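Local coordinates for probable N-glycosylase/DNA lyase (Thermotoga maritima, PDB 3N0U), which is a probable DNA glycosylase/lyase of the 8-oxoguanine DNA glycosylase family, an all-helical protein of the helix-hairpin-helix clan, at residues C52-C57 with S144-N149. Residues are numbered along the deposited sequence; the frame is centred on the assembly and turned at random. Where two conformers were deposited one is given.
Sequences CELSFC and SHFLRN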
loop_
_atom_site.group_PDB
_atom_site.type_symbol
_atom_site.label_atom_id
_atom_site.label_comp_id
_atom_site.label_asym_id
_atom_site.label_seq_id
_atom_site.Cartn_x
_atom_site.Cartn_y
_atom_site.Cartn_z
ATOM N N CYS A 52 -3.197 5.039 -11.990
ATOM C CA CYS A 52 -2.505 3.779 -12.221
ATOM C C CYS A 52 -1.960 3.220 -10.905
ATOM O O CYS A 52 -1.961 2.005 -10.701
ATOM C CB CYS A 52 -1.400 3.950 -13.250
ATOM S SG CYS A 52 -2.035 4.239 -14.914
ATOM N N GLU A 53 -1.530 4.090 -10.006
ATOM C CA GLU A 53 -1.082 3.643 -8.696
ATOM C C GLU A 53 -2.256 3.138 -7.859
ATOM O O GLU A 53 -2.140 2.162 -7.141
ATOM C CB GLU A 53 -0.362 4.758 -7.952
ATOM C CG GLU A 53 0.450 4.258 -6.755
ATOM C CD GLU A 53 1.596 3.356 -7.182
ATOM O OE1 GLU A 53 1.972 3.350 -8.382
ATOM O OE2 GLU A 53 2.085 2.606 -6.333
ATOM N N LEU A 54 -3.395 3.811 -7.938
ATOM C CA LEU A 54 -4.580 3.311 -7.264
ATOM C C LEU A 54 -4.930 1.913 -7.792
ATOM O O LEU A 54 -5.286 1.021 -7.020
ATOM C CB LEU A 54 -5.759 4.280 -7.458
ATOM C CG LEU A 54 -7.018 3.882 -6.715
ATOM C CD1 LEU A 54 -6.814 3.982 -5.192
ATOM C CD2 LEU A 54 -8.166 4.773 -7.172
ATOM N N SER A 55 -4.804 1.720 -9.101
ATOM C CA SER A 55 -5.067 0.409 -9.714
ATOM C C SER A 55 -4.086 -0.671 -9.258
ATOM O O SER A 55 -4.489 -1.823 -9.013
ATOM C CB SER A 55 -5.087 0.520 -11.236
ATOM O OG SER A 55 -6.084 1.464 -11.637
ATOM N N PHE A 56 -2.820 -0.294 -9.085
ATOM C CA PHE A 56 -1.823 -1.197 -8.529
ATOM C C PHE A 56 -2.308 -1.677 -7.165
ATOM O O PHE A 56 -2.225 -2.857 -6.839
ATOM C CB PHE A 56 -0.460 -0.498 -8.418
ATOM C CG PHE A 56 0.539 -1.236 -7.568
ATOM C CD1 PHE A 56 1.311 -2.247 -8.106
ATOM C CD2 PHE A 56 0.720 -0.905 -6.236
ATOM C CE1 PHE A 56 2.229 -2.927 -7.328
ATOM C CE2 PHE A 56 1.638 -1.583 -5.458
ATOM C CZ PHE A 56 2.391 -2.602 -6.008
ATOM N N CYS A 57 -2.845 -0.766 -6.367
ATOM C CA CYS A 57 -3.289 -1.141 -5.036
ATOM C C CYS A 57 -4.541 -2.037 -5.061
ATOM O O CYS A 57 -4.693 -2.931 -4.231
ATOM C CB CYS A 57 -3.498 0.105 -4.171
ATOM S SG CYS A 57 -1.957 0.999 -3.864
ATOM N N SER A 144 -4.460 3.016 2.626
ATOM C CA SER A 144 -3.195 3.396 3.248
ATOM C C SER A 144 -2.026 3.186 2.310
ATOM O O SER A 144 -1.135 4.018 2.219
ATOM C CB SER A 144 -2.970 2.581 4.511
ATOM O OG SER A 144 -4.072 2.733 5.395
ATOM N N HIS A 145 -2.053 2.061 1.621
ATOM C CA HIS A 145 -1.028 1.682 0.667
ATOM C C HIS A 145 -0.914 2.689 -0.474
ATOM O O HIS A 145 0.190 3.148 -0.795
ATOM C CB HIS A 145 -1.389 0.303 0.127
ATOM C CG HIS A 145 -0.317 -0.350 -0.673
ATOM N ND1 HIS A 145 -0.514 -1.560 -1.301
ATOM C CD2 HIS A 145 0.965 0.006 -0.929
ATOM C CE1 HIS A 145 0.594 -1.917 -1.926
ATOM N NE2 HIS A 145 1.508 -0.984 -1.716
ATOM N N PHE A 146 -2.056 3.028 -1.077
ATOM C CA PHE A 146 -2.086 4.018 -2.147
ATOM C C PHE A 146 -1.487 5.347 -1.665
ATOM O O PHE A 146 -0.611 5.930 -2.323
ATOM C CB PHE A 146 -3.526 4.232 -2.644
ATOM C CG PHE A 146 -3.696 5.431 -3.551
ATOM C CD1 PHE A 146 -3.191 5.424 -4.829
ATOM C CD2 PHE A 146 -4.349 6.548 -3.100
ATOM C CE1 PHE A 146 -3.339 6.513 -5.646
ATOM C CE2 PHE A 146 -4.490 7.650 -3.912
ATOM C CZ PHE A 146 -3.983 7.622 -5.189
ATOM N N LEU A 147 -1.964 5.843 -0.537
ATOM C CA LEU A 147 -1.487 7.135 -0.056
ATOM C C LEU A 147 0.020 7.111 0.223
ATOM O O LEU A 147 0.768 8.005 -0.193
ATOM C CB LEU A 147 -2.316 7.600 1.148
ATOM C CG LEU A 147 -3.763 7.980 0.772
ATOM C CD1 LEU A 147 -4.631 8.112 2.004
ATOM C CD2 LEU A 147 -3.795 9.271 -0.051
ATOM N N ARG A 148 0.496 6.062 0.875
ATOM C CA ARG A 148 1.915 5.922 1.131
ATOM C C ARG A 148 2.713 5.947 -0.175
ATOM O O ARG A 148 3.784 6.568 -0.249
ATOM C CB ARG A 148 2.160 4.608 1.884
ATOM C CG ARG A 148 3.528 4.477 2.540
ATOM C CD ARG A 148 4.673 4.152 1.561
ATOM N NE ARG A 148 4.443 2.957 0.760
ATOM C CZ ARG A 148 4.769 1.724 1.129
ATOM N NH1 ARG A 148 5.303 1.494 2.308
ATOM N NH2 ARG A 148 4.509 0.703 0.323
ATOM N N ASN A 149 2.193 5.256 -1.201
ATOM C CA ASN A 149 2.875 5.163 -2.480
ATOM C C ASN A 149 2.878 6.491 -3.270
ATOM O O ASN A 149 3.515 6.594 -4.314
ATOM C CB ASN A 149 2.329 4.018 -3.336
ATOM C CG ASN A 149 2.851 2.660 -2.897
ATOM O OD1 ASN A 149 3.361 2.503 -1.807
ATOM N ND2 ASN A 149 2.715 1.685 -3.749
HETATM O O HOH W 1 -3.191 -2.534 -1.780
#
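Glu53, on helix 47-59, reaches across to Asn149 of segment 144-149, and its side chain can be followed atom by atom. Glu53 CB sits 4.2 Å from CE1 of Phe146. CG, swung anti to the backbone N (chi1 -164°), then runs past CB of Asn149. A bend at chi2 brings the carboxylate round, and Glu53 OE2 takes a hydrogen bond of 2.8 Å from Asn149 ND2, arriving nearly along the C-O axis and close to the amide plane. The other oxygen, OE1, pairs with Lys219 and Gln72. On the far side of the amide, Asn149 OD1 accepts two bonds from Arg148, through NE and NH2, which fixes which way round the amide lies.

Beside this polar link the helices pack through Leu54, Phe146, Cys57 and His145. Leu54 CD1 rests over one face of the Phe146 ring, 4.0 Å from its centroid, a CH-pi contact; Phe146 CD1 comes to 3.5 Å from Leu54 N, and the ring's edge faces Glu53 C. Cys57 SG lies over a face of the His145 imidazole, 4.0 Å from the centroid, and Phe56 CE2 approaches His145 CE1 at 3.7 Å. One water joins Cys57 O to His145 ND1.

Segments 52-57 and 144-148 run roughly antiparallel, 143° apart, joining two helices in the core; Leu54 also packs on Ile138, a sodium-site residue. The C-terminal Lys219 bonds to both segments: its amine probably offsets Glu53's charge, while its terminal carboxylate oxygen O accepts from His145 NE2 and Asn149 ND2.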